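CLIP-associating protein 2 (Mus musculus, PDB 3WOZ) probably binds tubulin through TOG domains such as this one and contributes to the control of microtubule dynamics. Local coordinates at residues W19-L33 with D57-T69. Residues are numbered along the deposited sequence; the frame is centred on the assembly and turned at random.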
ATOM      1  N   TRP A  19      13.545  23.029   2.684  1.00 55.27           N
ATOM      2  CA  TRP A  19      13.008  22.109   3.698  1.00 55.19           C
ATOM      3  C   TRP A  19      12.262  22.808   4.840  1.00 55.09           C
ATOM      4  O   TRP A  19      11.236  22.314   5.315  1.00 55.06           O
ATOM      5  CB  TRP A  19      14.100  21.175   4.248  1.00 55.01           C
ATOM      6  CG  TRP A  19      14.999  21.789   5.293  1.00 55.01           C
ATOM      7  CD1 TRP A  19      16.232  22.345   5.089  1.00 54.89           C
ATOM      8  CD2 TRP A  19      14.737  21.898   6.700  1.00 54.76           C
ATOM      9  NE1 TRP A  19      16.749  22.800   6.281  1.00 54.88           N
ATOM     10  CE2 TRP A  19      15.853  22.538   7.285  1.00 55.06           C
ATOM     11  CE3 TRP A  19      13.665  21.525   7.524  1.00 54.97           C
ATOM     12  CZ2 TRP A  19      15.930  22.811   8.657  1.00 55.13           C
ATOM     13  CZ3 TRP A  19      13.741  21.798   8.888  1.00 55.28           C
ATOM     14  CH2 TRP A  19      14.868  22.434   9.440  1.00 55.08           C
ATOM     15  N   SER A  20      12.793  23.947   5.277  1.00 55.04           N
ATOM     16  CA  SER A  20      12.212  24.721   6.373  1.00 55.02           C
ATOM     17  C   SER A  20      10.806  25.197   6.010  1.00 54.86           C
ATOM     18  O   SER A  20       9.905  25.224   6.852  1.00 54.80           O
ATOM     19  CB  SER A  20      13.111  25.916   6.697  1.00 55.07           C
ATOM     20  OG  SER A  20      12.796  26.468   7.962  1.00 55.72           O
ATOM     21  N   GLU A  21      10.636  25.552   4.740  1.00 54.71           N
ATOM     22  CA  GLU A  21       9.363  26.004   4.202  1.00 54.86           C
ATOM     23  C   GLU A  21       8.379  24.847   4.046  1.00 54.43           C
ATOM     24  O   GLU A  21       7.187  25.012   4.297  1.00 54.50           O
ATOM     25  CB  GLU A  21       9.586  26.711   2.869  1.00 55.04           C
ATOM     26  CG  GLU A  21      10.243  28.077   3.004  1.00 56.74           C
ATOM     27  CD  GLU A  21       9.272  29.211   2.770  1.00 59.01           C
ATOM     28  OE1 GLU A  21       9.001  29.512   1.585  1.00 60.06           O
ATOM     29  OE2 GLU A  21       8.782  29.801   3.763  1.00 60.13           O
ATOM     30  N   ARG A  22       8.882  23.680   3.645  1.00 53.96           N
ATOM     31  CA  ARG A  22       8.059  22.469   3.567  1.00 53.42           C
ATOM     32  C   ARG A  22       7.538  22.067   4.944  1.00 53.32           C
ATOM     33  O   ARG A  22       6.381  21.672   5.084  1.00 53.05           O
ATOM     34  CB  ARG A  22       8.829  21.315   2.922  1.00 53.19           C
ATOM     35  CG  ARG A  22       9.100  21.511   1.439  1.00 52.43           C
ATOM     36  CD  ARG A  22       9.489  20.212   0.734  1.00 51.21           C
ATOM     37  NE  ARG A  22      10.640  19.545   1.342  1.00 51.14           N
ATOM     38  CZ  ARG A  22      11.917  19.814   1.069  1.00 51.22           C
ATOM     39  NH1 ARG A  22      12.245  20.755   0.190  1.00 50.92           N
ATOM     40  NH2 ARG A  22      12.874  19.136   1.685  1.00 50.63           N
ATOM     41  N   LYS A  23       8.401  22.183   5.952  1.00 53.41           N
ATOM     42  CA  LYS A  23       8.036  21.923   7.342  1.00 53.51           C
ATOM     43  C   LYS A  23       6.906  22.852   7.793  1.00 53.48           C
ATOM     44  O   LYS A  23       5.908  22.401   8.366  1.00 53.44           O
ATOM     45  CB  LYS A  23       9.267  22.089   8.242  1.00 53.69           C
ATOM     46  CG  LYS A  23       8.980  22.101   9.735  1.00 54.61           C
ATOM     47  CD  LYS A  23      10.236  22.432  10.536  1.00 56.49           C
ATOM     48  CE  LYS A  23       9.911  22.646  12.011  1.00 57.83           C
ATOM     49  NZ  LYS A  23      11.143  22.853  12.830  1.00 58.80           N
ATOM     50  N   GLU A  24       7.068  24.146   7.519  1.00 53.32           N
ATOM     51  CA  GLU A  24       6.073  25.148   7.893  1.00 53.34           C
ATOM     52  C   GLU A  24       4.753  24.925   7.156  1.00 52.57           C
ATOM     53  O   GLU A  24       3.684  25.092   7.738  1.00 52.52           O
ATOM     54  CB  GLU A  24       6.605  26.564   7.642  1.00 53.64           C
ATOM     55  CG  GLU A  24       6.185  27.585   8.703  1.00 55.41           C
ATOM     56  CD  GLU A  24       6.682  27.242  10.109  1.00 57.59           C
ATOM     57  OE1 GLU A  24       7.818  26.729  10.256  1.00 58.26           O
ATOM     58  OE2 GLU A  24       5.930  27.496  11.077  1.00 59.33           O
ATOM     59  N   GLY A  25       4.840  24.531   5.886  1.00 51.79           N
ATOM     60  CA  GLY A  25       3.665  24.165   5.094  1.00 50.96           C
ATOM     61  C   GLY A  25       2.886  22.991   5.666  1.00 50.51           C
ATOM     62  O   GLY A  25       1.652  23.036   5.744  1.00 50.45           O
ATOM     63  N   LEU A  26       3.605  21.941   6.067  1.00 49.56           N
ATOM     64  CA  LEU A  26       2.991  20.757   6.675  1.00 48.98           C
ATOM     65  C   LEU A  26       2.309  21.064   8.009  1.00 48.63           C
ATOM     66  O   LEU A  26       1.265  20.495   8.318  1.00 48.47           O
ATOM     67  CB  LEU A  26       4.013  19.622   6.836  1.00 48.57           C
ATOM     68  CG  LEU A  26       4.442  18.902   5.553  1.00 48.42           C
ATOM     69  CD1 LEU A  26       5.635  18.000   5.816  1.00 47.40           C
ATOM     70  CD2 LEU A  26       3.289  18.103   4.943  1.00 48.12           C
ATOM     71  N   LEU A  27       2.909  21.958   8.792  1.00 48.44           N
ATOM     72  CA  LEU A  27       2.284  22.458  10.018  1.00 48.28           C
ATOM     73  C   LEU A  27       0.976  23.188   9.701  1.00 47.99           C
ATOM     74  O   LEU A  27      -0.033  22.976  10.371  1.00 47.81           O
ATOM     75  CB  LEU A  27       3.235  23.380  10.787  1.00 48.31           C
ATOM     76  CG  LEU A  27       4.468  22.749  11.448  1.00 48.67           C
ATOM     77  CD1 LEU A  27       5.437  23.821  11.925  1.00 48.59           C
ATOM     78  CD2 LEU A  27       4.077  21.827  12.597  1.00 48.85           C
ATOM     79  N   GLY A  28       1.009  24.035   8.669  1.00 47.64           N
ATOM     80  CA  GLY A  28      -0.180  24.740   8.183  1.00 47.24           C
ATOM     81  C   GLY A  28      -1.245  23.795   7.656  1.00 46.89           C
ATOM     82  O   GLY A  28      -2.427  23.965   7.942  1.00 46.74           O
ATOM     83  N   LEU A  29      -0.814  22.784   6.901  1.00 46.64           N
ATOM     84  CA  LEU A  29      -1.722  21.776   6.351  1.00 46.17           C
ATOM     85  C   LEU A  29      -2.373  20.946   7.449  1.00 46.10           C
ATOM     86  O   LEU A  29      -3.580  20.703   7.410  1.00 45.80           O
ATOM     87  CB  LEU A  29      -0.994  20.881   5.343  1.00 45.96           C
ATOM     88  CG  LEU A  29      -1.730  19.678   4.742  1.00 45.80           C
ATOM     89  CD1 LEU A  29      -3.062  20.067   4.101  1.00 44.79           C
ATOM     90  CD2 LEU A  29      -0.827  18.975   3.732  1.00 44.65           C
ATOM     91  N   GLN A  30      -1.571  20.523   8.425  1.00 46.26           N
ATOM     92  CA  GLN A  30      -2.071  19.781   9.579  1.00 46.51           C
ATOM     93  C   GLN A  30      -3.165  20.581  10.283  1.00 46.60           C
ATOM     94  O   GLN A  30      -4.221  20.044  10.620  1.00 46.33           O
ATOM     95  CB  GLN A  30      -0.932  19.459  10.555  1.00 46.53           C
ATOM     96  CG  GLN A  30      -0.087  18.246  10.158  1.00 47.44           C
ATOM     97  CD  GLN A  30       1.230  18.128  10.936  1.00 48.96           C
ATOM     98  OE1 GLN A  30       2.131  17.381  10.537  1.00 49.00           O
ATOM     99  NE2 GLN A  30       1.344  18.863  12.038  1.00 48.31           N
ATOM    100  N   ASN A  31      -2.904  21.871  10.482  1.00 46.81           N
ATOM    101  CA  ASN A  31      -3.872  22.774  11.093  1.00 47.20           C
ATOM    102  C   ASN A  31      -5.165  22.871  10.274  1.00 47.18           C
ATOM    103  O   ASN A  31      -6.261  22.783  10.835  1.00 46.92           O
ATOM    104  CB  ASN A  31      -3.252  24.157  11.298  1.00 47.36           C
ATOM    105  CG  ASN A  31      -3.790  24.860  12.530  1.00 48.49           C
ATOM    106  OD1 ASN A  31      -4.373  25.935  12.432  1.00 50.49           O
ATOM    107  ND2 ASN A  31      -3.597  24.250  13.696  1.00 49.20           N
ATOM    108  N   LEU A  32      -5.019  23.031   8.954  1.00 47.14           N
ATOM    109  CA  LEU A  32      -6.156  23.064   8.024  1.00 47.41           C
ATOM    110  C   LEU A  32      -7.021  21.815   8.152  1.00 47.42           C
ATOM    111  O   LEU A  32      -8.252  21.900   8.128  1.00 47.53           O
ATOM    112  CB  LEU A  32      -5.689  23.186   6.565  1.00 47.48           C
ATOM    113  CG  LEU A  32      -4.966  24.411   5.997  1.00 48.06           C
ATOM    114  CD1 LEU A  32      -4.713  24.196   4.510  1.00 48.79           C
ATOM    115  CD2 LEU A  32      -5.738  25.705   6.211  1.00 49.18           C
ATOM    116  N   LEU A  33      -6.371  20.661   8.279  1.00 47.39           N
ATOM    117  CA  LEU A  33      -7.068  19.384   8.410  1.00 47.53           C
ATOM    118  C   LEU A  33      -7.756  19.242   9.771  1.00 47.78           C
ATOM    119  O   LEU A  33      -8.902  18.797   9.844  1.00 47.54           O
ATOM    120  CB  LEU A  33      -6.109  18.216   8.153  1.00 47.42           C
ATOM    121  CG  LEU A  33      -5.500  18.125   6.749  1.00 47.34           C
ATOM    122  CD1 LEU A  33      -4.311  17.182   6.746  1.00 46.28           C
ATOM    123  CD2 LEU A  33      -6.538  17.697   5.707  1.00 47.73           C
ATOM    124  N   ASP A  57      10.979  12.807  -0.451  1.00 42.75           N
ATOM    125  CA  ASP A  57      11.566  13.980   0.207  1.00 42.48           C
ATOM    126  C   ASP A  57      12.892  13.609   0.881  1.00 42.36           C
ATOM    127  O   ASP A  57      12.929  12.685   1.690  1.00 42.33           O
ATOM    128  CB  ASP A  57      10.593  14.572   1.228  1.00 42.31           C
ATOM    129  CG  ASP A  57      10.928  16.002   1.599  1.00 42.32           C
ATOM    130  OD1 ASP A  57      11.969  16.238   2.258  1.00 41.83           O
ATOM    131  OD2 ASP A  57      10.132  16.897   1.243  1.00 42.25           O
ATOM    132  N   PRO A  58      13.982  14.330   0.547  1.00 42.30           N
ATOM    133  CA  PRO A  58      15.305  13.950   1.041  1.00 42.22           C
ATOM    134  C   PRO A  58      15.571  14.365   2.490  1.00 42.01           C
ATOM    135  O   PRO A  58      16.528  13.885   3.098  1.00 42.19           O
ATOM    136  CB  PRO A  58      16.253  14.687   0.091  1.00 42.17           C
ATOM    137  CG  PRO A  58      15.510  15.914  -0.280  1.00 42.29           C
ATOM    138  CD  PRO A  58      14.047  15.514  -0.331  1.00 42.48           C
ATOM    139  N   HIS A  59      14.737  15.243   3.034  1.00 41.76           N
ATOM    140  CA  HIS A  59      14.906  15.701   4.404  1.00 41.58           C
ATOM    141  C   HIS A  59      14.119  14.832   5.378  1.00 41.52           C
ATOM    142  O   HIS A  59      12.896  14.709   5.263  1.00 41.17           O
ATOM    143  CB  HIS A  59      14.498  17.167   4.536  1.00 41.63           C
ATOM    144  CG  HIS A  59      15.015  17.818   5.778  1.00 41.45           C
ATOM    145  ND1 HIS A  59      14.376  17.712   6.994  1.00 41.11           N
ATOM    146  CD2 HIS A  59      16.115  18.578   5.995  1.00 40.86           C
ATOM    147  CE1 HIS A  59      15.057  18.381   7.907  1.00 40.91           C
ATOM    148  NE2 HIS A  59      16.119  18.913   7.326  1.00 41.96           N
ATOM    149  N   GLY A  60      14.836  14.245   6.336  1.00 41.44           N
ATOM    150  CA  GLY A  60      14.262  13.313   7.311  1.00 41.40           C
ATOM    151  C   GLY A  60      13.123  13.841   8.167  1.00 41.50           C
ATOM    152  O   GLY A  60      12.153  13.126   8.417  1.00 41.45           O
ATOM    153  N   LYS A  61      13.238  15.089   8.620  1.00 41.38           N
ATOM    154  CA  LYS A  61      12.212  15.691   9.476  1.00 41.27           C
ATOM    155  C   LYS A  61      10.950  15.980   8.672  1.00 40.69           C
ATOM    156  O   LYS A  61       9.846  15.680   9.116  1.00 40.52           O
ATOM    157  CB  LYS A  61      12.744  16.962  10.157  1.00 41.63           C
ATOM    158  CG  LYS A  61      11.723  17.770  10.966  1.00 43.18           C
ATOM    159  CD  LYS A  61      11.199  16.994  12.178  1.00 46.24           C
ATOM    160  CE  LYS A  61      10.342  17.882  13.071  1.00 47.19           C
ATOM    161  NZ  LYS A  61       9.552  17.081  14.046  1.00 48.14           N
ATOM    162  N   VAL A  62      11.130  16.544   7.481  1.00 40.17           N
ATOM    163  CA  VAL A  62      10.018  16.834   6.581  1.00 39.87           C
ATOM    164  C   VAL A  62       9.258  15.547   6.244  1.00 39.51           C
ATOM    165  O   VAL A  62       8.026  15.518   6.306  1.00 39.16           O
ATOM    166  CB  VAL A  62      10.490  17.541   5.287  1.00 39.68           C
ATOM    167  CG1 VAL A  62       9.317  17.801   4.351  1.00 40.38           C
ATOM    168  CG2 VAL A  62      11.198  18.858   5.620  1.00 39.83           C
ATOM    169  N   PHE A  63      10.004  14.489   5.921  1.00 39.27           N
ATOM    170  CA  PHE A  63       9.421  13.211   5.510  1.00 39.37           C
ATOM    171  C   PHE A  63       8.609  12.553   6.629  1.00 39.48           C
ATOM    172  O   PHE A  63       7.507  12.071   6.390  1.00 39.60           O
ATOM    173  CB  PHE A  63      10.500  12.258   4.968  1.00 39.09           C
ATOM    174  CG  PHE A  63       9.971  10.918   4.521  1.00 38.49           C
ATOM    175  CD1 PHE A  63      10.216   9.775   5.276  1.00 38.34           C
ATOM    176  CD2 PHE A  63       9.220  10.800   3.352  1.00 38.15           C
ATOM    177  CE1 PHE A  63       9.733   8.530   4.873  1.00 38.41           C
ATOM    178  CE2 PHE A  63       8.728   9.563   2.941  1.00 37.98           C
ATOM    179  CZ  PHE A  63       8.988   8.422   3.703  1.00 38.40           C
ATOM    180  N   SER A  64       9.156  12.543   7.841  1.00 39.83           N
ATOM    181  CA  SER A  64       8.447  12.024   9.010  1.00 40.37           C
ATOM    182  C   SER A  64       7.189  12.822   9.343  1.00 40.50           C
ATOM    183  O   SER A  64       6.168  12.240   9.711  1.00 40.51           O
ATOM    184  CB  SER A  64       9.369  11.948  10.222  1.00 40.25           C
ATOM    185  OG  SER A  64      10.073  10.723  10.209  1.00 41.52           O
HETATM  186  N   MSE A  65       7.270  14.145   9.213  1.00 40.70           N
HETATM  187  CA  MSE A  65       6.102  15.017   9.372  1.00 41.30           C
HETATM  188  C   MSE A  65       5.043  14.769   8.292  1.00 40.15           C
HETATM  189  O   MSE A  65       3.841  14.864   8.558  1.00 39.68           O
HETATM  190  CB  MSE A  65       6.518  16.481   9.320  1.00 42.14           C
HETATM  191  CG  MSE A  65       7.261  16.986  10.539  1.00 46.69           C
HETATM  192 SE   MSE A  65       7.708  18.860  10.241  1.00 61.49          SE
HETATM  193  CE  MSE A  65       5.887  19.564  10.145  1.00 53.77           C
ATOM    194  N   PHE A  66       5.505  14.481   7.076  1.00 39.08           N
ATOM    195  CA  PHE A  66       4.633  14.145   5.949  1.00 38.24           C
ATOM    196  C   PHE A  66       3.849  12.865   6.234  1.00 37.88           C
ATOM    197  O   PHE A  66       2.630  12.836   6.079  1.00 37.20           O
ATOM    198  CB  PHE A  66       5.454  14.039   4.652  1.00 38.06           C
ATOM    199  CG  PHE A  66       4.868  13.115   3.611  1.00 37.88           C
ATOM    200  CD1 PHE A  66       3.679  13.431   2.951  1.00 37.99           C
ATOM    201  CD2 PHE A  66       5.530  11.936   3.267  1.00 38.15           C
ATOM    202  CE1 PHE A  66       3.151  12.576   1.978  1.00 38.10           C
ATOM    203  CE2 PHE A  66       5.015  11.075   2.292  1.00 38.04           C
ATOM    204  CZ  PHE A  66       3.820  11.392   1.648  1.00 38.11           C
ATOM    205  N   LEU A  67       4.554  11.821   6.667  1.00 37.80           N
ATOM    206  CA  LEU A  67       3.920  10.561   7.068  1.00 37.88           C
ATOM    207  C   LEU A  67       2.843  10.736   8.140  1.00 38.34           C
ATOM    208  O   LEU A  67       1.813  10.064   8.097  1.00 38.09           O
ATOM    209  CB  LEU A  67       4.963   9.554   7.554  1.00 37.63           C
ATOM    210  CG  LEU A  67       5.898   8.960   6.500  1.00 37.53           C
ATOM    211  CD1 LEU A  67       6.917   8.071   7.189  1.00 35.78           C
ATOM    212  CD2 LEU A  67       5.124   8.187   5.405  1.00 36.39           C
ATOM    213  N   GLU A  68       3.089  11.634   9.094  1.00 38.85           N
ATOM    214  CA  GLU A  68       2.121  11.923  10.157  1.00 40.03           C
ATOM    215  C   GLU A  68       0.904  12.675   9.639  1.00 39.70           C
ATOM    216  O   GLU A  68      -0.207  12.451  10.101  1.00 40.20           O
ATOM    217  CB  GLU A  68       2.770  12.720  11.289  1.00 39.97           C
ATOM    218  CG  GLU A  68       3.714  11.903  12.139  1.00 42.86           C
ATOM    219  CD  GLU A  68       4.545  12.747  13.090  1.00 46.26           C
ATOM    220  OE1 GLU A  68       5.066  13.803  12.667  1.00 47.85           O
ATOM    221  OE2 GLU A  68       4.686  12.339  14.262  1.00 48.62           O
ATOM    222  N   THR A  69       1.129  13.580   8.695  1.00 39.74           N
ATOM    223  CA  THR A  69       0.058  14.365   8.088  1.00 39.85           C
ATOM    224  C   THR A  69      -0.865  13.485   7.235  1.00 39.86           C
ATOM    225  O   THR A  69      -2.063  13.751   7.137  1.00 39.70           O
ATOM    226  CB  THR A  69       0.636  15.514   7.231  1.00 39.87           C
ATOM    227  OG1 THR A  69       1.678  16.168   7.960  1.00 39.30           O
ATOM    228  CG2 THR A  69      -0.440  16.542   6.876  1.00 39.90           C
TER
HETATM  229  O   HOH W   1       4.072  16.376  12.631  1.00 59.40           O
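Helices 19-33 and 60-69 run nearly parallel in this HEAT-repeat TOG domain, 18° between their directions and axes 9.4 Å apart, with the CA atoms of K23 and V62, L26 and F66, Q30 and T69 nearest across the gap. The packing is knobs-into-holes: L26, V62, M65 and T69 each drop among four residues opposite. At the N-terminal ends, the five-membered ring of W19 lies in an offset stack on the H59 ring, planes 8° apart. H59 is also the N-cap of its helix, its ND1 accepting weakly from the N of K61 and V62.

The side chains of R22 and D57 meet head on in a salt bridge, their flat groups well out of one plane. NE lies 2.7 Å from OD2, a weak hydrogen bond with its N-H badly bent; NH2 reaches OD1 at 3.1 Å. OD1 also takes the N-H of H59 on its anti lone pair, closing an Asx turn, while NH1 of R22 bonds to the carbonyl of S16. With D57 replaced by an alanine, the guanidinium would probably lose its carboxylate partner and the turn into H59 its side-chain bond.

Selenomethionine M65, its chain bent at the last torsion (chi3 64°), lays SE 3.5 Å from CG of K23 and places CE 3.7 Å from CG of L27 and close to CB of L26. Farther along, OE1 of Q30 sits 2.9 Å from T69 OG1 and accepts from a water that also donates to OE1 of E68.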